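Local coordinates for protein putative phosphosugar isomerase (Silicibacter pomeroyi DSS-3, PDB 3FJ1) that probably binds carbohydrate derivatives such as phosphosugars through its two SIS domains, and may act as an isomerase or aminotransferase, at residues P43-T48 / D91-L96; G118-A123 / S136-D141; V83-L88 / A114-A119; V37-D42 / A168-D173; A47-G52 / P105-M110. One frame throughout, in Å; residues are numbered along the deposited sequence.

Contact 1 of 5, residues P43-T48 / D91-L96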
# COMPACT_ATOMS: atom_id res chain seq x y z
N PRO A 43 23.84 -3.57 7.88
CA PRO A 43 22.63 -4.42 7.76
C PRO A 43 22.32 -4.78 6.29
O PRO A 43 22.72 -4.07 5.37
CB PRO A 43 21.51 -3.55 8.34
CG PRO A 43 22.03 -2.13 8.21
CD PRO A 43 23.52 -2.22 8.37
N SER A 44 21.65 -5.90 6.10
CA SER A 44 21.35 -6.43 4.77
C SER A 44 19.91 -6.22 4.35
O SER A 44 19.54 -6.61 3.26
CB SER A 44 21.67 -7.91 4.71
OG SER A 44 21.04 -8.62 5.76
N PHE A 45 19.12 -5.59 5.19
CA PHE A 45 17.77 -5.23 4.77
C PHE A 45 17.18 -4.23 5.75
O PHE A 45 17.75 -3.91 6.80
CB PHE A 45 16.83 -6.42 4.51
CG PHE A 45 16.36 -7.13 5.74
CD1 PHE A 45 17.15 -8.09 6.33
CD2 PHE A 45 15.12 -6.85 6.29
CE1 PHE A 45 16.72 -8.78 7.48
CE2 PHE A 45 14.68 -7.52 7.42
CZ PHE A 45 15.48 -8.49 8.02
N VAL A 46 16.09 -3.63 5.28
CA VAL A 46 15.43 -2.54 5.99
C VAL A 46 13.96 -2.88 6.23
O VAL A 46 13.29 -3.41 5.33
CB VAL A 46 15.51 -1.22 5.21
CG1 VAL A 46 14.87 -0.09 6.01
CG2 VAL A 46 16.98 -0.88 4.84
N ALA A 47 13.44 -2.53 7.41
CA ALA A 47 12.01 -2.64 7.70
C ALA A 47 11.52 -1.25 8.05
O ALA A 47 12.25 -0.49 8.66
CB ALA A 47 11.74 -3.59 8.85
N THR A 48 10.33 -0.88 7.59
CA THR A 48 9.77 0.42 7.94
C THR A 48 8.51 0.21 8.80
O THR A 48 7.80 -0.79 8.66
CB THR A 48 9.44 1.33 6.74
OG1 THR A 48 8.46 0.68 5.91
CG2 THR A 48 10.73 1.69 5.90
N ASP A 91 17.49 -9.86 12.81
CA ASP A 91 18.92 -9.68 13.00
C ASP A 91 19.43 -9.13 11.64
O ASP A 91 18.91 -9.49 10.60
CB ASP A 91 19.61 -11.03 13.31
CG ASP A 91 19.15 -11.66 14.64
OD1 ASP A 91 18.92 -10.96 15.66
OD2 ASP A 91 19.06 -12.90 14.69
N ARG A 92 20.43 -8.28 11.64
CA ARG A 92 20.93 -7.75 10.35
C ARG A 92 19.99 -6.75 9.67
O ARG A 92 20.23 -6.38 8.51
CB ARG A 92 21.24 -8.86 9.33
CG ARG A 92 22.13 -10.00 9.80
CD ARG A 92 23.55 -9.56 10.06
NE ARG A 92 24.38 -10.68 10.54
CZ ARG A 92 25.60 -10.56 11.06
NH1 ARG A 92 26.17 -9.36 11.19
NH2 ARG A 92 26.24 -11.64 11.46
N ALA A 93 18.92 -6.33 10.34
CA ALA A 93 17.99 -5.37 9.75
C ALA A 93 18.13 -3.99 10.40
O ALA A 93 18.43 -3.89 11.60
CB ALA A 93 16.55 -5.86 9.94
N LEU A 94 17.92 -2.96 9.59
CA LEU A 94 17.67 -1.59 10.06
C LEU A 94 16.14 -1.52 10.16
O LEU A 94 15.45 -1.87 9.19
CB LEU A 94 18.08 -0.55 9.03
CG LEU A 94 17.55 0.90 9.17
CD1 LEU A 94 17.96 1.55 10.51
CD2 LEU A 94 18.04 1.83 8.05
N CYS A 95 15.61 -1.10 11.29
CA CYS A 95 14.18 -0.80 11.36
C CYS A 95 14.01 0.73 11.43
O CYS A 95 14.46 1.37 12.39
CB CYS A 95 13.51 -1.46 12.55
SG CYS A 95 11.74 -1.03 12.67
N LEU A 96 13.36 1.31 10.42
CA LEU A 96 13.17 2.73 10.35
C LEU A 96 11.72 3.07 10.72
O LEU A 96 10.81 2.67 9.99
CB LEU A 96 13.51 3.19 8.95
CG LEU A 96 13.61 4.67 8.74
CD1 LEU A 96 14.73 5.31 9.58
CD2 LEU A 96 13.81 4.92 7.25
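Leu-94 bridges two residues of the neighbouring parallel strand: its N-H bonds to Phe-45 O at 3.0 Å, and its carbonyl accepts from Ala-47 N. Leu-96 N then meets Ala-47 O in a nearly straight bond (169° at the hydrogen). This is the tight part, buried between strand 73-75 and strand 120-125. On one face of the sheet Val-46 turns CG1 anti to its own N (chi1 -177°), which sets that methyl beside Leu-94 O and within 4.2 Å of Leu-94 CD2. On the other face the Ala-93 methyl sits over the Phe-45 ring, off-centre toward the rim, with CB 3.7 Å from the ring centroid. The phenylalanine is modelled in two conformers, so this CH-pi contact is less certain. The start of the pair is looser. Ser-44 N reaches Arg-92 O at 2.8 Å through a bond bent to 146°, Ser-44 OG merely packs on Arg-92 CB, and the arginine, also modelled twice, leads its guanidinium away at the exposed end. In this inner part of the parallel SIS-domain sheet, the buried N-H and C=O groups facing across the pair satisfy one another, leaving the mostly apolar side chains of both faces to pack.

Contact 2 of 5, residues G118-A123 / S136-D141; sequences GALCVA and SAHTID
Cys-121 O takes two N-H groups from the start of the neighbouring segment: a hydrogen bond from His-138 N at 3.1 Å and a weak, bent one from Ala-137 N (128° at the hydrogen). Further along, Ala-123 N bonds to His-138 O, and Ile-140 N comes almost head-on to Ala-123 O at 2.7 Å. These bonds put Val-122 beside His-138 and Ala-123 beside Thr-139, in parallel register. The side chains fill in around them. Leu-120 CD1 rests on Ala-137 CB at 3.7 Å and also touches the edge of the His-138 imidazole, lying in the ring plane 4.0 Å from CD2. On the same face Val-122 CG1 meets Ile-140 CD1 at 4.0 Å, the two chains crossing obliquely. Ser-136 brings OG, anti to its carbonyl carbon (chi1 -52°), within 3.5 Å of Ala-123 CB. The second shell explains this placement: the Ser-136 hydroxyl bonds to Leu-132 O, tying the segment to helix 131-134, the helix of this beta-alpha-beta unit. Leu-132 also packs on Ala-123, while Val-34 of helix 8-41 lies against both Val-122 and His-138. Across the pair, the backbone does the polar work and the side chains contribute carbon contacts, so the position of strand 138-141 within this chain's sheet rests on main-chain hydrogen bonding more than on side-chain polarity.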
# COMPACT_ATOMS: atom_id res chain seq x y z
N GLY A 118 15.98 -8.22 17.01
CA GLY A 118 17.32 -8.05 16.43
C GLY A 118 17.66 -6.84 15.60
O GLY A 118 18.83 -6.67 15.25
N ALA A 119 16.67 -6.01 15.29
CA ALA A 119 16.88 -4.87 14.39
C ALA A 119 17.55 -3.71 15.12
O ALA A 119 17.44 -3.60 16.36
CB ALA A 119 15.56 -4.38 13.79
N LEU A 120 18.25 -2.89 14.35
CA LEU A 120 18.79 -1.61 14.81
C LEU A 120 17.67 -0.62 14.53
O LEU A 120 17.39 -0.31 13.37
CB LEU A 120 20.07 -1.20 14.04
CG LEU A 120 20.65 0.18 14.38
CD1 LEU A 120 21.14 0.19 15.82
CD2 LEU A 120 21.80 0.54 13.44
N CYS A 121 17.00 -0.16 15.57
CA CYS A 121 15.86 0.75 15.39
C CYS A 121 16.24 2.22 15.42
O CYS A 121 16.88 2.68 16.38
CB CYS A 121 14.78 0.46 16.43
SG CYS A 121 14.26 -1.27 16.36
N VAL A 122 15.88 2.93 14.35
CA VAL A 122 16.12 4.36 14.19
C VAL A 122 14.77 5.04 14.00
O VAL A 122 13.99 4.62 13.13
CB VAL A 122 17.01 4.64 12.96
CG1 VAL A 122 17.24 6.13 12.74
CG2 VAL A 122 18.36 3.90 13.07
N ALA A 123 14.48 6.07 14.80
CA ALA A 123 13.22 6.80 14.70
C ALA A 123 13.45 8.16 14.06
O ALA A 123 14.40 8.86 14.45
CB ALA A 123 12.58 6.99 16.08
N SER A 136 13.72 3.23 20.60
CA SER A 136 14.67 3.18 19.49
C SER A 136 16.13 3.28 19.94
O SER A 136 16.40 3.86 20.98
CB SER A 136 14.35 4.27 18.49
OG SER A 136 12.98 4.19 18.11
N ALA A 137 17.04 2.69 19.17
CA ALA A 137 18.46 2.78 19.44
C ALA A 137 18.98 4.18 19.14
O ALA A 137 19.87 4.68 19.82
CB ALA A 137 19.25 1.71 18.62
N HIS A 138 18.40 4.82 18.11
CA HIS A 138 18.75 6.17 17.73
C HIS A 138 17.51 6.94 17.34
O HIS A 138 16.57 6.38 16.77
CB HIS A 138 19.70 6.13 16.53
CG HIS A 138 20.96 5.38 16.79
ND1 HIS A 138 22.03 5.95 17.44
CD2 HIS A 138 21.32 4.11 16.51
CE1 HIS A 138 22.99 5.05 17.57
NE2 HIS A 138 22.58 3.93 17.02
N THR A 139 17.52 8.24 17.64
CA THR A 139 16.44 9.12 17.20
C THR A 139 17.00 10.27 16.40
O THR A 139 17.95 10.94 16.83
CB THR A 139 15.65 9.65 18.37
OG1 THR A 139 15.02 8.53 19.01
CG2 THR A 139 14.56 10.68 17.89
N ILE A 140 16.43 10.49 15.23
CA ILE A 140 16.77 11.65 14.44
C ILE A 140 15.59 12.64 14.54
O ILE A 140 14.47 12.37 14.05
CB ILE A 140 17.06 11.29 12.98
CG1 ILE A 140 18.33 10.44 12.91
CG2 ILE A 140 17.18 12.54 12.14
CD1 ILE A 140 18.57 9.74 11.61
N ASP A 141 15.85 13.77 15.19
CA ASP A 141 14.88 14.86 15.28
C ASP A 141 14.77 15.52 13.88
O ASP A 141 15.76 16.02 13.32
CB ASP A 141 15.37 15.85 16.32
CG ASP A 141 14.39 16.97 16.63
OD1 ASP A 141 13.48 17.31 15.83
OD2 ASP A 141 14.58 17.56 17.72

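Contact 3 of 5, residues V83-L88 / A114-A119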
# COMPACT_ATOMS: atom_id res chain seq x y z
N VAL A 83 -1.09 -6.75 17.76
CA VAL A 83 -2.17 -7.73 17.86
C VAL A 83 -1.62 -9.14 18.05
O VAL A 83 -2.00 -9.84 19.00
CB VAL A 83 -3.13 -7.64 16.63
CG1 VAL A 83 -4.16 -8.75 16.65
CG2 VAL A 83 -3.80 -6.27 16.60
N TYR A 84 -0.71 -9.56 17.19
CA TYR A 84 -0.22 -10.95 17.22
C TYR A 84 1.03 -11.20 18.06
O TYR A 84 1.32 -12.35 18.40
CB TYR A 84 0.08 -11.43 15.79
CG TYR A 84 -1.11 -11.31 14.86
CD1 TYR A 84 -2.12 -12.28 14.86
CD2 TYR A 84 -1.22 -10.23 14.02
CE1 TYR A 84 -3.20 -12.16 14.00
CE2 TYR A 84 -2.30 -10.11 13.14
CZ TYR A 84 -3.29 -11.07 13.15
OH TYR A 84 -4.32 -10.93 12.28
N ASP A 85 1.76 -10.13 18.37
CA ASP A 85 3.06 -10.21 19.05
C ASP A 85 3.91 -11.34 18.46
O ASP A 85 4.42 -12.18 19.20
CB ASP A 85 2.88 -10.40 20.56
CG ASP A 85 4.15 -10.19 21.34
OD1 ASP A 85 5.08 -9.50 20.86
OD2 ASP A 85 4.20 -10.72 22.47
N ALA A 86 4.04 -11.37 17.14
CA ALA A 86 4.83 -12.36 16.46
C ALA A 86 6.32 -12.08 16.68
O ALA A 86 6.77 -10.92 16.85
CB ALA A 86 4.48 -12.40 14.94
N ARG A 87 7.08 -13.17 16.68
CA ARG A 87 8.53 -13.11 16.76
C ARG A 87 9.05 -13.13 15.33
O ARG A 87 8.86 -14.12 14.62
CB ARG A 87 9.06 -14.32 17.53
CG ARG A 87 8.69 -14.26 18.98
CD ARG A 87 9.66 -13.41 19.77
NE ARG A 87 9.18 -13.21 21.13
CZ ARG A 87 9.97 -12.91 22.17
NH1 ARG A 87 11.29 -12.82 22.02
NH2 ARG A 87 9.44 -12.74 23.37
N LEU A 88 9.67 -12.03 14.92
CA LEU A 88 10.25 -11.91 13.58
C LEU A 88 11.77 -12.11 13.63
O LEU A 88 12.40 -11.98 14.68
CB LEU A 88 9.92 -10.53 12.97
CG LEU A 88 8.42 -10.23 12.76
CD1 LEU A 88 8.25 -8.92 12.05
CD2 LEU A 88 7.77 -11.33 11.95
N ALA A 114 10.59 -4.97 17.00
CA ALA A 114 11.67 -5.05 16.00
C ALA A 114 13.04 -5.12 16.69
O ALA A 114 13.88 -5.95 16.32
CB ALA A 114 11.60 -3.87 15.05
N GLY A 115 13.27 -4.24 17.67
CA GLY A 115 14.50 -4.22 18.49
C GLY A 115 14.69 -5.51 19.26
O GLY A 115 15.76 -6.11 19.24
N ARG A 116 13.63 -5.96 19.93
CA ARG A 116 13.64 -7.22 20.63
C ARG A 116 14.08 -8.36 19.69
O ARG A 116 14.85 -9.24 20.07
CB ARG A 116 12.22 -7.52 21.17
CG ARG A 116 12.04 -8.86 21.95
CD ARG A 116 10.58 -9.28 22.02
NE ARG A 116 10.02 -9.64 20.72
CZ ARG A 116 8.72 -9.83 20.49
NH1 ARG A 116 7.84 -9.70 21.46
NH2 ARG A 116 8.28 -10.14 19.27
N ASP A 117 13.59 -8.31 18.46
CA ASP A 117 13.86 -9.33 17.45
C ASP A 117 15.11 -9.13 16.57
O ASP A 117 15.28 -9.83 15.53
CB ASP A 117 12.61 -9.54 16.62
CG ASP A 117 11.45 -10.07 17.45
OD1 ASP A 117 11.69 -10.57 18.57
OD2 ASP A 117 10.29 -9.96 16.97
N GLY A 118 15.98 -8.22 17.01
CA GLY A 118 17.32 -8.05 16.43
C GLY A 118 17.66 -6.84 15.60
O GLY A 118 18.83 -6.67 15.25
N ALA A 119 16.67 -6.01 15.29
CA ALA A 119 16.88 -4.87 14.39
C ALA A 119 17.55 -3.71 15.12
O ALA A 119 17.44 -3.60 16.36
CB ALA A 119 15.56 -4.38 13.79
O HOH W 1 12.99 -12.58 19.60
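Leu-88 and Asp-117 bring their CA atoms to 5.9 Å where the irregular segment 83-88 passes the end of helix 105-116, and Leu-88 N bonds to Asp-117 OD2 at 3.0 Å, arriving from above the carboxylate plane. The same oxygen accepts Arg-116 NH2 from the opposite face of that plane. Arg-116 grips its neighbour side-on, NE going to Asp-117 OD1 at 2.9 Å, which holds the carboxylate against rotation. Just beyond, the helix ends in a Schellman motif with Gly-118 at C-prime: its positive phi would jam a CB against the preceding carbonyl, and Ala-119 N closes back on Ala-114 O. The bend in the Arg-116 chain at chi3 (67°) carries its far edge to Asp-85, where NH1 makes a salt bridge to OD1 at 2.8 Å, on the syn side. Asp-85 OD1 is also bonded by Asn-113 ND2. Over one face of this guanidinium lies that of Arg-87, planes 1° apart and centres separated by 3.7 Å. The two carboxylates near the stacked pair probably offset its like charges. Water 1 joins the outer arginine to the cluster, accepting from Arg-87 NH1 at 3.0 Å and donating to Asp-117 OD1 at 2.6 Å.

Contact 4 of 5, residues V37-D42 / A168-D173; sequences VLRLRD and ADWAED
Trp-170 lays one indole face on Leu-38, near the C-terminal ends of helix 153-171 and helix 8-41. From CB the tryptophan leaves with CG anti to its backbone N (chi1 -180°), which swings the ring across to the other helix. Trp-170 CD1 meets Arg-39 CG at 3.7 Å. The five-membered ring carries Leu-38 CB almost over its centre, a CH-pi contact of 3.8 Å to the centroid and 10° off the normal. Farther round, CE3 touches Leu-38 CD1 at 3.6 Å. NE1 points out along the ring plane to water 2, which accepts from it at 3.0 Å and donates to Asp-42 OD1. At the tip, CZ2 and CZ3 reach Pro-43 and Leu-94, so the indole plugs the space between the helix pair and the sheet of the SIS domain. Replacing it with an alanine would probably leave Leu-38 facing a gap and strip water 2 of its indole donor. Helix 153-171 finishes in a Schellman motif with Glu-172 at C-prime, its Asp-173 N returning to Ala-168 O. Beside this helix end, Arg-39 bends at chi3 and brings NH1 to 2.9 Å from Asp-169 O. The Glu-172 carboxylate lies over one face of that guanidinium, offset toward its rim, the two planes 14° apart; OE2 lies 4.2 Å from Arg-39 NE, an attraction of charges with no N-H aimed at the oxygen.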
# COMPACT_ATOMS: atom_id res chain seq x y z
N VAL A 37 27.22 4.31 12.38
CA VAL A 37 26.77 3.06 13.00
C VAL A 37 26.28 2.09 11.91
O VAL A 37 26.61 0.91 11.94
CB VAL A 37 25.66 3.33 14.04
CG1 VAL A 37 25.04 2.01 14.51
CG2 VAL A 37 26.23 4.14 15.25
N LEU A 38 25.51 2.58 10.94
CA LEU A 38 25.01 1.72 9.86
C LEU A 38 26.13 1.19 8.95
O LEU A 38 26.08 0.05 8.53
CB LEU A 38 23.94 2.46 9.02
CG LEU A 38 22.63 2.76 9.76
CD1 LEU A 38 21.73 3.73 8.95
CD2 LEU A 38 21.89 1.43 10.10
N ARG A 39 27.14 2.01 8.67
CA ARG A 39 28.22 1.53 7.81
C ARG A 39 28.98 0.43 8.55
O ARG A 39 29.44 -0.55 7.96
CB ARG A 39 29.17 2.66 7.40
CG ARG A 39 28.62 3.54 6.28
CD ARG A 39 29.71 4.43 5.70
NE ARG A 39 30.32 5.28 6.71
CZ ARG A 39 29.84 6.44 7.15
NH1 ARG A 39 28.71 6.96 6.70
NH2 ARG A 39 30.50 7.10 8.08
N LEU A 40 29.09 0.58 9.87
CA LEU A 40 29.76 -0.40 10.70
C LEU A 40 28.94 -1.69 10.85
O LEU A 40 29.45 -2.77 10.59
CB LEU A 40 30.06 0.21 12.07
CG LEU A 40 30.72 -0.66 13.12
CD1 LEU A 40 32.01 -1.33 12.59
CD2 LEU A 40 30.98 0.21 14.34
N ARG A 41 27.69 -1.57 11.29
CA ARG A 41 26.81 -2.74 11.45
C ARG A 41 26.52 -3.41 10.10
O ARG A 41 26.34 -4.61 10.05
CB ARG A 41 25.50 -2.39 12.15
CG ARG A 41 25.63 -1.79 13.55
CD ARG A 41 26.29 -2.73 14.58
NE ARG A 41 26.27 -2.07 15.90
CZ ARG A 41 27.32 -1.63 16.60
NH1 ARG A 41 28.57 -1.80 16.21
NH2 ARG A 41 27.08 -1.02 17.77
N ASP A 42 26.40 -2.61 9.03
CA ASP A 42 26.26 -3.13 7.67
C ASP A 42 25.04 -4.06 7.52
O ASP A 42 25.17 -5.21 7.09
CB ASP A 42 27.56 -3.87 7.29
CG ASP A 42 27.83 -3.91 5.78
OD1 ASP A 42 27.03 -3.37 4.99
OD2 ASP A 42 28.90 -4.44 5.39
N ALA A 168 22.10 9.23 2.29
CA ALA A 168 23.16 9.86 1.55
C ALA A 168 24.50 9.73 2.32
O ALA A 168 25.53 9.46 1.71
CB ALA A 168 22.82 11.31 1.28
N ASP A 169 24.47 9.89 3.64
CA ASP A 169 25.70 9.74 4.45
C ASP A 169 26.11 8.26 4.46
O ASP A 169 27.29 7.92 4.38
CB ASP A 169 25.51 10.23 5.90
CG ASP A 169 25.63 11.76 6.08
OD1 ASP A 169 26.09 12.48 5.14
OD2 ASP A 169 25.25 12.25 7.19
N TRP A 170 25.12 7.37 4.57
CA TRP A 170 25.39 5.93 4.59
C TRP A 170 25.99 5.46 3.26
O TRP A 170 26.98 4.72 3.26
CB TRP A 170 24.09 5.21 4.98
CG TRP A 170 24.12 3.73 5.07
CD1 TRP A 170 25.19 2.92 5.08
CD2 TRP A 170 22.98 2.91 5.28
NE1 TRP A 170 24.79 1.60 5.20
CE2 TRP A 170 23.43 1.58 5.33
CE3 TRP A 170 21.61 3.17 5.39
CZ2 TRP A 170 22.55 0.51 5.51
CZ3 TRP A 170 20.74 2.09 5.57
CH2 TRP A 170 21.22 0.80 5.61
N ALA A 171 25.44 5.93 2.14
CA ALA A 171 25.94 5.60 0.82
C ALA A 171 27.19 6.43 0.45
O ALA A 171 27.91 6.10 -0.52
CB ALA A 171 24.82 5.82 -0.26
N GLU A 172 27.45 7.48 1.23
CA GLU A 172 28.53 8.42 0.95
C GLU A 172 28.37 8.99 -0.46
O GLU A 172 29.29 8.97 -1.27
CB GLU A 172 29.90 7.75 1.18
CG GLU A 172 30.07 7.31 2.65
CD GLU A 172 31.37 6.60 2.91
OE1 GLU A 172 31.51 5.41 2.52
OE2 GLU A 172 32.23 7.23 3.56
N ASP A 173 27.17 9.48 -0.74
CA ASP A 173 26.81 9.96 -2.07
C ASP A 173 26.85 11.49 -2.09
O ASP A 173 25.96 12.17 -1.58
CB ASP A 173 25.43 9.44 -2.45
CG ASP A 173 25.08 9.69 -3.90
OD1 ASP A 173 25.19 10.83 -4.41
OD2 ASP A 173 24.71 8.72 -4.54
O HOH W 2 27.14 -0.16 4.59

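Contact 5 of 5, residues A47-G52 / P105-M110; sequences ATVARG and PDIVAM
Val-49 and Ile-107 lead an almost wholly apolar meeting of the end of strand 45-49 with the first turns of helix 105-116; no hydrogen bond crosses it. Among the branched side chains, Val-49 CG1 comes 3.9 Å from both Ile-107 CG2 and CD1. The valine's chi1 of -177° sets both methyls against the next turn of the helix as well: CG1 touches Met-110 CB at 3.6 Å, and CG2 lies 3.7 Å from its CG. Residue 110 is selenomethionine, and past CG its chain bends so that the SE end leads away from the strand. A second kind of packing sets side chain on backbone: Ile-107 CD1 presses on the main chain of Ala-50, 3.5 Å from its C atom. The third is aliphatic contact by a charged residue, Arg-51 CD crossing Ile-107 CG1 at 3.9 Å. An alanine here in place of Ile-107 would lose CG2, CG1 and CD1, and would probably open a gap between Val-49, the Ala-50 backbone and the arginine's methylenes. The charged ends look outward: Arg-51 NE forms a salt bridge with Glu-242 of the second subunit, and Asp-106 OD2 forms one with Arg-213 of that subunit. Within the chain, Ile-107 O accepts from Thr-111 OG1. The contact thus packs helix 105-116 against one face of the parallel sheet, with helix 53-69 reaching Ala-50, helix 131-134 supplying Leu-132 beside Ile-107, and the second subunit close by.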
# COMPACT_ATOMS: atom_id res chain seq x y z
N ALA A 47 13.44 -2.53 7.41
CA ALA A 47 12.01 -2.64 7.70
C ALA A 47 11.52 -1.25 8.05
O ALA A 47 12.25 -0.49 8.66
CB ALA A 47 11.74 -3.59 8.85
N THR A 48 10.33 -0.88 7.59
CA THR A 48 9.77 0.42 7.94
C THR A 48 8.51 0.21 8.80
O THR A 48 7.80 -0.79 8.66
CB THR A 48 9.44 1.33 6.74
OG1 THR A 48 8.46 0.68 5.91
CG2 THR A 48 10.73 1.69 5.90
N VAL A 49 8.27 1.17 9.68
CA VAL A 49 7.15 1.18 10.61
C VAL A 49 6.55 2.60 10.61
O VAL A 49 7.21 3.57 11.00
CB VAL A 49 7.54 0.80 12.06
CG1 VAL A 49 6.31 0.75 12.98
CG2 VAL A 49 8.30 -0.53 12.07
N ALA A 50 5.30 2.71 10.19
CA ALA A 50 4.66 4.01 10.07
C ALA A 50 3.16 3.86 9.74
O ALA A 50 2.69 2.79 9.32
CB ALA A 50 5.35 4.84 8.94
N ARG A 51 2.44 4.96 9.89
CA ARG A 51 1.03 5.05 9.49
C ARG A 51 0.74 6.42 8.91
O ARG A 51 1.52 7.34 9.09
CB ARG A 51 0.11 4.81 10.69
CG ARG A 51 0.41 5.70 11.85
CD ARG A 51 -0.36 5.29 13.06
NE ARG A 51 -1.74 5.72 13.01
CZ ARG A 51 -2.15 6.95 13.32
NH1 ARG A 51 -1.29 7.88 13.72
NH2 ARG A 51 -3.45 7.26 13.27
N GLY A 52 -0.38 6.54 8.20
CA GLY A 52 -0.77 7.82 7.61
C GLY A 52 0.25 8.41 6.66
O GLY A 52 0.87 7.71 5.86
N PRO A 105 0.60 3.97 19.92
CA PRO A 105 0.94 2.70 20.54
C PRO A 105 1.33 1.60 19.56
O PRO A 105 2.21 0.82 19.86
CB PRO A 105 -0.34 2.33 21.31
CG PRO A 105 -1.00 3.65 21.57
CD PRO A 105 -0.70 4.49 20.39
N ASP A 106 0.65 1.52 18.41
CA ASP A 106 1.00 0.52 17.41
C ASP A 106 2.41 0.71 16.84
O ASP A 106 3.16 -0.24 16.71
CB ASP A 106 -0.02 0.52 16.27
CG ASP A 106 -1.33 -0.14 16.65
OD1 ASP A 106 -1.48 -0.62 17.80
OD2 ASP A 106 -2.23 -0.14 15.79
N ILE A 107 2.75 1.95 16.51
CA ILE A 107 4.09 2.26 15.97
C ILE A 107 5.18 1.98 17.02
O ILE A 107 6.23 1.42 16.71
CB ILE A 107 4.14 3.70 15.41
CG1 ILE A 107 3.07 3.90 14.31
CG2 ILE A 107 5.52 4.09 14.92
CD1 ILE A 107 3.10 2.91 13.16
N VAL A 108 4.89 2.32 18.27
CA VAL A 108 5.80 2.08 19.38
C VAL A 108 5.98 0.57 19.59
O VAL A 108 7.12 0.09 19.76
CB VAL A 108 5.29 2.80 20.67
CG1 VAL A 108 6.11 2.40 21.89
CG2 VAL A 108 5.35 4.32 20.50
N ALA A 109 4.88 -0.19 19.53
CA ALA A 109 4.92 -1.63 19.74
C ALA A 109 5.72 -2.37 18.67
O ALA A 109 6.48 -3.26 18.98
CB ALA A 109 3.52 -2.23 19.84
N MSE A 110 5.51 -1.99 17.41
CA MSE A 110 6.18 -2.62 16.31
C MSE A 110 7.68 -2.30 16.37
O MSE A 110 8.54 -3.19 16.18
CB MSE A 110 5.54 -2.19 15.00
CG MSE A 110 6.04 -2.89 13.78
SE MSE A 110 5.60 -4.81 13.62
CE MSE A 110 7.29 -5.30 14.36

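How the contacts relate
Contacts 1 and 2 are neighbouring strand pairs of one parallel sheet, centres about 11 Å apart, probably joined by a hydrogen bond from Cys-95 N to Leu-120 O (2.9 Å). Contact 5 continues strand 45-49 beyond contact 1 and packs it on helix 105-116, whose far end makes contact 3; these two centres lie about 12 Å apart. On the other side of the sheet is contact 4, where Leu-38 CD2 touches Leu-120 CD2 of contact 2 at 3.5 Å. No ligand site is established, but SIS domains generally bind phosphosugars near the C-terminal ends of their strands, which would place a site near contact 5; contact 4 lies about 23 Å from contact 5, centre to centre.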